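Local atomic coordinates of endoglucanase (Clostridium thermocellum, PDB entry 2YIK), a protein that probably hydrolyses internal beta-1,4-glucosidic bonds in cellulose, acting as an endoglucanase of glycoside hydrolase family 9. Residues K42-Q45 against Y46-F50; A151-A154 against E155-R159; D500-A503 against A504-G507. All coordinates share one frame; numbering follows the deposited sequence.

Contact 1: residues K42-Q45 against Y46-F50; sequences KALQ and YSMFF
A chi1 of 173° swings Lys42 CG to the side of its carbonyl carbon, and the extended chain beyond it runs one helical turn onward to Tyr46, where its aliphatic part lies over one face of the phenol ring. CE makes the CH-pi contact, 3.9 Å from the ring centroid and 26° off the normal, displaced toward the rim that carries the hydroxyl. The charged tip travels on: NZ bonds to the carbonyl O of Tyr442, while Tyr46 OH is held by Asp524 and accepts a further bond from a water, 3.0 Å from OH, that is only weakly linked to NZ.

Gln45 runs alongside the same ring, bringing OE1 to within 3.6 Å of Tyr46 CE1 at the ring edge, with amide and ring planes 69° apart; the backbone N of Asp524 is the hydrogen-bond partner of OE1. The turn belongs to helix 40-47, in the (alpha/alpha)6 barrel of family 9.

The regular bonds Tyr46 N to Lys42 O (2.9 Å) and Ser47 N to Ala43 O (2.8 Å) are followed by a side-chain one. Ser47 OG, placed between its own N and carbonyl carbon, folds back to donate to Leu44 O at 2.7 Å. Met48 lies alongside Leu44, with CE 4.2 Å from Leu44 CD1, and Phe49 turns the edge of its ring to Gln45 O, with CD2 3.3 Å away.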
loop_
_atom_site.group_PDB
_atom_site.type_symbol
_atom_site.label_atom_id
_atom_site.label_comp_id
_atom_site.label_asym_id
_atom_site.label_seq_id
_atom_site.Cartn_x
_atom_site.Cartn_y
_atom_site.Cartn_z
ATOM N N LYS A 42 10.867 3.117 -17.747
ATOM C CA LYS A 42 11.678 2.045 -17.195
ATOM C C LYS A 42 11.543 2.025 -15.673
ATOM O O LYS A 42 11.571 0.962 -15.050
ATOM C CB LYS A 42 13.143 2.247 -17.586
ATOM C CG LYS A 42 14.093 1.267 -16.923
ATOM C CD LYS A 42 15.555 1.528 -17.298
ATOM C CE LYS A 42 16.486 0.782 -16.342
ATOM N NZ LYS A 42 17.919 0.868 -16.746
ATOM N N ALA A 43 11.399 3.202 -15.071
ATOM C CA ALA A 43 11.259 3.293 -13.619
ATOM C C ALA A 43 9.968 2.596 -13.197
ATOM O O ALA A 43 9.936 1.857 -12.212
ATOM C CB ALA A 43 11.245 4.751 -13.187
ATOM N N LEU A 44 8.903 2.831 -13.957
ATOM C CA LEU A 44 7.612 2.208 -13.681
ATOM C C LEU A 44 7.765 0.696 -13.798
ATOM O O LEU A 44 7.368 -0.059 -12.906
ATOM C CB LEU A 44 6.555 2.696 -14.683
ATOM C CG LEU A 44 5.197 1.988 -14.607
ATOM C CD1 LEU A 44 4.615 2.168 -13.209
ATOM C CD2 LEU A 44 4.241 2.549 -15.655
ATOM N N GLN A 45 8.347 0.256 -14.910
ATOM C CA GLN A 45 8.561 -1.165 -15.140
ATOM C C GLN A 45 9.289 -1.803 -13.969
ATOM O O GLN A 45 8.812 -2.777 -13.382
ATOM C CB GLN A 45 9.369 -1.377 -16.421
ATOM C CG GLN A 45 9.930 -2.777 -16.565
ATOM C CD GLN A 45 10.892 -2.909 -17.741
ATOM O OE1 GLN A 45 11.715 -2.024 -17.986
ATOM N NE2 GLN A 45 10.804 -4.023 -18.459
ATOM N N TYR A 46 10.448 -1.251 -13.632
ATOM C CA TYR A 46 11.244 -1.772 -12.533
ATOM C C TYR A 46 10.550 -1.724 -11.171
ATOM O O TYR A 46 10.637 -2.679 -10.399
ATOM C CB TYR A 46 12.576 -1.016 -12.447
ATOM C CG TYR A 46 13.658 -1.539 -13.369
ATOM C CD1 TYR A 46 13.407 -1.752 -14.722
ATOM C CD2 TYR A 46 14.941 -1.801 -12.889
ATOM C CE1 TYR A 46 14.402 -2.212 -15.575
ATOM C CE2 TYR A 46 15.948 -2.263 -13.733
ATOM C CZ TYR A 46 15.671 -2.464 -15.076
ATOM O OH TYR A 46 16.664 -2.905 -15.924
ATOM N N SER A 47 9.857 -0.626 -10.881
ATOM C CA SER A 47 9.198 -0.459 -9.582
ATOM C C SER A 47 8.356 -1.632 -9.082
ATOM O O SER A 47 8.363 -1.928 -7.889
ATOM C CB SER A 47 8.339 0.821 -9.563
ATOM O OG SER A 47 7.159 0.692 -10.335
ATOM N N MET A 48 7.638 -2.305 -9.977
ATOM C CA MET A 48 6.787 -3.414 -9.552
ATOM C C MET A 48 7.512 -4.699 -9.199
ATOM O O MET A 48 6.971 -5.536 -8.473
ATOM C CB MET A 48 5.711 -3.693 -10.605
ATOM C CG MET A 48 4.663 -2.601 -10.655
ATOM S SD MET A 48 3.414 -2.769 -11.944
ATOM C CE MET A 48 4.223 -1.988 -13.280
ATOM N N PHE A 49 8.734 -4.861 -9.688
ATOM C CA PHE A 49 9.479 -6.079 -9.401
ATOM C C PHE A 49 9.774 -6.307 -7.933
ATOM O O PHE A 49 10.073 -7.430 -7.535
ATOM C CB PHE A 49 10.763 -6.116 -10.225
ATOM C CG PHE A 49 10.534 -6.549 -11.633
ATOM C CD1 PHE A 49 10.558 -7.899 -11.977
ATOM C CD2 PHE A 49 10.221 -5.613 -12.609
ATOM C CE1 PHE A 49 10.260 -8.306 -13.278
ATOM C CE2 PHE A 49 9.925 -6.004 -13.901
ATOM C CZ PHE A 49 9.946 -7.354 -14.241
ATOM N N PHE A 50 9.682 -5.258 -7.122
ATOM C CA PHE A 50 9.920 -5.440 -5.697
ATOM C C PHE A 50 8.816 -6.329 -5.156
ATOM O O PHE A 50 9.037 -7.132 -4.256
ATOM C CB PHE A 50 9.884 -4.120 -4.925
ATOM C CG PHE A 50 10.003 -4.317 -3.435
ATOM C CD1 PHE A 50 11.221 -4.657 -2.861
ATOM C CD2 PHE A 50 8.884 -4.197 -2.610
ATOM C CE1 PHE A 50 11.317 -4.918 -1.498
ATOM C CE2 PHE A 50 8.969 -4.456 -1.250
ATOM C CZ PHE A 50 10.190 -4.800 -0.687
HETATM O O HOH W 1 19.467 -1.897 -15.297
#

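Contact 2: residues A151-A154 against E155-R159; sequences AVHA and EVILR
Glu155 packs back against the carbonyl of Ala151, one turn earlier in helix 151-167. Its CB lies 3.6 Å from Ala151 O. CG, anti to the carbonyl carbon of Glu155 (chi1 -66°) and therefore beside its backbone N, comes nearer still, 3.3 Å from the same Ala151 O. The chain then extends away from the helix: CD is already 4.1 Å from Ala151 O, and at the tip OE2 hydrogen-bonds to the hydroxyl of Tyr138. Ala151 O is thus covered by methylene groups while it accepts a bond from Glu155 N at 2.9 Å.

The same pattern recurs along the helix, as expected of regular alpha-helical i to i+4 spacing. Val156 N donates to Val152 O at 3.0 Å, and Val156 CG2 approaches that oxygen to 3.3 Å. Leu158 likewise donates its N to Ala154 O while CG leans over the acceptor, 3.3 Å from it.

Three directions of packing spread from this turn. Ala151, Ala154 and Leu158 pack on Tyr138 of helix 124-140, and Leu158 also touches Val134; Glu155 and Leu158 reach helix 216-233 as well; and Ile157 rests against Tyr51 and Asp52 of helix 49-54.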
loop_
_atom_site.group_PDB
_atom_site.type_symbol
_atom_site.label_atom_id
_atom_site.label_comp_id
_atom_site.label_asym_id
_atom_site.label_seq_id
_atom_site.Cartn_x
_atom_site.Cartn_y
_atom_site.Cartn_z
ATOM N N ALA A 151 0.676 -2.935 -17.639
ATOM C CA ALA A 151 -0.618 -3.137 -16.992
ATOM C C ALA A 151 -0.815 -4.570 -16.515
ATOM O O ALA A 151 -1.350 -4.802 -15.425
ATOM C CB ALA A 151 -1.746 -2.728 -17.935
ATOM N N VAL A 152 -0.379 -5.536 -17.317
ATOM C CA VAL A 152 -0.524 -6.933 -16.936
ATOM C C VAL A 152 0.220 -7.214 -15.630
ATOM O O VAL A 152 -0.310 -7.886 -14.741
ATOM C CB VAL A 152 -0.011 -7.881 -18.048
ATOM C CG1 VAL A 152 0.008 -9.324 -17.543
ATOM C CG2 VAL A 152 -0.914 -7.770 -19.272
ATOM N N HIS A 153 1.437 -6.689 -15.511
ATOM C CA HIS A 153 2.254 -6.879 -14.306
ATOM C C HIS A 153 1.511 -6.306 -13.093
ATOM O O HIS A 153 1.434 -6.938 -12.040
ATOM C CB HIS A 153 3.601 -6.166 -14.475
ATOM C CG HIS A 153 4.639 -6.561 -13.467
ATOM N ND1 HIS A 153 4.376 -7.405 -12.409
ATOM C CD2 HIS A 153 5.947 -6.223 -13.363
ATOM C CE1 HIS A 153 5.478 -7.572 -11.697
ATOM N NE2 HIS A 153 6.443 -6.866 -12.254
ATOM N N ALA A 154 0.958 -5.108 -13.252
ATOM C CA ALA A 154 0.213 -4.454 -12.179
ATOM C C ALA A 154 -0.989 -5.290 -11.735
ATOM O O ALA A 154 -1.233 -5.463 -10.539
ATOM C CB ALA A 154 -0.257 -3.080 -12.635
ATOM N N GLU A 155 -1.739 -5.813 -12.702
ATOM C CA GLU A 155 -2.907 -6.610 -12.371
ATOM C C GLU A 155 -2.540 -7.910 -11.652
ATOM O O GLU A 155 -3.265 -8.350 -10.759
ATOM C CB GLU A 155 -3.740 -6.865 -13.632
ATOM C CG GLU A 155 -4.338 -5.566 -14.192
ATOM C CD GLU A 155 -5.332 -5.795 -15.314
ATOM O OE1 GLU A 155 -5.531 -6.962 -15.694
ATOM O OE2 GLU A 155 -5.916 -4.806 -15.817
ATOM N N VAL A 156 -1.404 -8.509 -12.005
ATOM C CA VAL A 156 -0.986 -9.739 -11.338
ATOM C C VAL A 156 -0.672 -9.453 -9.869
ATOM O O VAL A 156 -1.020 -10.242 -8.978
ATOM C CB VAL A 156 0.256 -10.364 -12.013
ATOM C CG1 VAL A 156 0.787 -11.514 -11.172
ATOM C CG2 VAL A 156 -0.117 -10.869 -13.408
ATOM N N ILE A 157 -0.014 -8.324 -9.618
ATOM C CA ILE A 157 0.333 -7.937 -8.255
ATOM C C ILE A 157 -0.933 -7.591 -7.467
ATOM O O ILE A 157 -1.091 -8.039 -6.338
ATOM C CB ILE A 157 1.298 -6.712 -8.220
ATOM C CG1 ILE A 157 2.723 -7.137 -8.573
ATOM C CG2 ILE A 157 1.325 -6.110 -6.828
ATOM C CD1 ILE A 157 2.818 -7.934 -9.849
ATOM N N LEU A 158 -1.832 -6.811 -8.066
ATOM C CA LEU A 158 -3.066 -6.427 -7.384
ATOM C C LEU A 158 -3.984 -7.614 -7.094
ATOM O O LEU A 158 -4.675 -7.631 -6.077
ATOM C CB LEU A 158 -3.797 -5.350 -8.185
ATOM C CG LEU A 158 -3.045 -4.012 -8.202
ATOM C CD1 LEU A 158 -3.598 -3.107 -9.274
ATOM C CD2 LEU A 158 -3.143 -3.351 -6.825
ATOM N N ARG A 159 -3.990 -8.606 -7.983
ATOM C CA ARG A 159 -4.800 -9.800 -7.766
ATOM C C ARG A 159 -4.198 -10.602 -6.619
ATOM O O ARG A 159 -4.923 -11.155 -5.790
ATOM C CB ARG A 159 -4.844 -10.680 -9.020
ATOM C CG ARG A 159 -5.845 -10.237 -10.075
ATOM C CD ARG A 159 -5.698 -11.085 -11.337
ATOM N NE ARG A 159 -6.645 -10.715 -12.391
ATOM C CZ ARG A 159 -7.910 -11.126 -12.448
ATOM N NH1 ARG A 159 -8.400 -11.932 -11.509
ATOM N NH2 ARG A 159 -8.682 -10.742 -13.454
#

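Contact 3: residues D500-A503 against A504-G507; sequences DYNA and AFVG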
loop_
_atom_site.group_PDB
_atom_site.type_symbol
_atom_site.label_atom_id
_atom_site.label_comp_id
_atom_site.label_asym_id
_atom_site.label_seq_id
_atom_site.Cartn_x
_atom_site.Cartn_y
_atom_site.Cartn_z
ATOM N N ASP A 500 5.175 -0.957 1.521
ATOM C CA ASP A 500 4.608 0.387 1.642
ATOM C C ASP A 500 5.546 1.422 1.024
ATOM O O ASP A 500 5.091 2.445 0.524
ATOM C CB ASP A 500 4.273 0.733 3.111
ATOM C CG ASP A 500 5.471 1.240 3.900
ATOM O OD1 ASP A 500 6.246 0.406 4.414
ATOM O OD2 ASP A 500 5.636 2.476 4.012
ATOM N N TYR A 501 6.847 1.139 1.033
ATOM C CA TYR A 501 7.845 2.047 0.456
ATOM C C TYR A 501 7.687 2.184 -1.053
ATOM O O TYR A 501 7.802 3.280 -1.602
ATOM C CB TYR A 501 9.257 1.538 0.736
ATOM C CG TYR A 501 9.840 1.912 2.081
ATOM C CD1 TYR A 501 9.021 2.125 3.194
ATOM C CD2 TYR A 501 11.221 1.961 2.259
ATOM C CE1 TYR A 501 9.572 2.366 4.454
ATOM C CE2 TYR A 501 11.781 2.197 3.505
ATOM C CZ TYR A 501 10.958 2.393 4.599
ATOM O OH TYR A 501 11.540 2.565 5.833
ATOM N N ASN A 502 7.425 1.062 -1.718
ATOM C CA ASN A 502 7.273 1.046 -3.168
ATOM C C ASN A 502 5.872 1.389 -3.671
ATOM O O ASN A 502 5.693 1.697 -4.848
ATOM C CB ASN A 502 7.688 -0.327 -3.730
ATOM C CG ASN A 502 9.136 -0.355 -4.209
ATOM O OD1 ASN A 502 9.411 -0.622 -5.385
ATOM N ND2 ASN A 502 10.062 -0.077 -3.308
ATOM N N ALA A 503 4.892 1.355 -2.778
ATOM C CA ALA A 503 3.501 1.614 -3.143
ATOM C C ALA A 503 3.190 2.884 -3.942
ATOM O O ALA A 503 2.699 2.801 -5.073
ATOM C CB ALA A 503 2.635 1.554 -1.891
ATOM N N ALA A 504 3.455 4.056 -3.370
ATOM C CA ALA A 504 3.169 5.297 -4.088
ATOM C C ALA A 504 4.190 5.519 -5.199
ATOM O O ALA A 504 3.907 6.180 -6.197
ATOM C CB ALA A 504 3.162 6.494 -3.126
ATOM N N PHE A 505 5.377 4.953 -5.013
ATOM C CA PHE A 505 6.462 5.067 -5.985
ATOM C C PHE A 505 6.027 4.540 -7.357
ATOM O O PHE A 505 6.359 5.130 -8.387
ATOM C CB PHE A 505 7.693 4.313 -5.445
ATOM C CG PHE A 505 8.811 4.141 -6.444
ATOM C CD1 PHE A 505 9.298 5.218 -7.186
ATOM C CD2 PHE A 505 9.412 2.895 -6.604
ATOM C CE1 PHE A 505 10.355 5.051 -8.086
ATOM C CE2 PHE A 505 10.471 2.713 -7.501
ATOM C CZ PHE A 505 10.951 3.793 -8.240
ATOM N N VAL A 506 5.268 3.450 -7.374
ATOM C CA VAL A 506 4.806 2.891 -8.638
ATOM C C VAL A 506 3.953 3.921 -9.369
ATOM O O VAL A 506 4.202 4.236 -10.534
ATOM C CB VAL A 506 3.974 1.607 -8.420
ATOM C CG1 VAL A 506 3.387 1.120 -9.755
ATOM C CG2 VAL A 506 4.849 0.535 -7.792
ATOM N N GLY A 507 2.958 4.454 -8.667
ATOM C CA GLY A 507 2.069 5.440 -9.253
ATOM C C GLY A 507 2.756 6.718 -9.702
ATOM O O GLY A 507 2.375 7.305 -10.722
HETATM O O HOH W 2 4.107 4.656 -0.313
HETATM O O HOH W 3 6.161 5.083 -2.104
HETATM O O HOH W 4 0.676 4.073 -6.614
#
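Asn502 and Val506 form the closely packed side of this turn of helix 499-516, part of the family 9 helical barrel. Val506 N donates to Asn502 O at 3.1 Å, a bond somewhat bent at the hydrogen (145°). Two carbons crowd the same acceptor: Phe505 CB, 3.3 Å from Asn502 O, and Val506 CG2, also 3.3 Å from it, a branch that points back because it sits anti to its own carbonyl carbon. The side chains of Asn502 and Phe505 lie side by side, with amide and ring planes at right angles.

Elsewhere round the helix the i, i+4 pairs are spread and bridged by water. One water donates to Asp500 O at 2.6 Å and accepts from Ala504 N; a second spans Tyr501 O and Phe505 N, and a third Ala503 O and Gly507 N, which stand 4.0 Å apart.

All these residues are buried, so the waters are probably internal, and the Tyr501 side chain lies about 9 Å from that of His451, the predicted active-site residue. In three pairs, then, water replaces the direct bond, giving each carbonyl a donor and each amide an acceptor, weakly for Phe505 N and Gly507 N.

From the N terminus, contact 1 comes first, passing from helix 40-47 into helix 49-54; contact 2 follows at the start of helix 151-167, and contact 3 lies far along the chain in helix 499-516. Each closes no more than a local turn, and the three stand in series, none enclosing or crossing another. Contact 1 touches both others: Met48 SD lies 3.6 Å from Ala154 CA, and Phe49 meets His153 edge-to-face, while Ser47 OG is 3.4 Å from Val506 CG2. Contacts 2 and 3 do not touch, their nearest atoms being about 6 Å apart. The N-terminal segment thereby packs against both helix 151-167 and helix 499-516 of the catalytic domain.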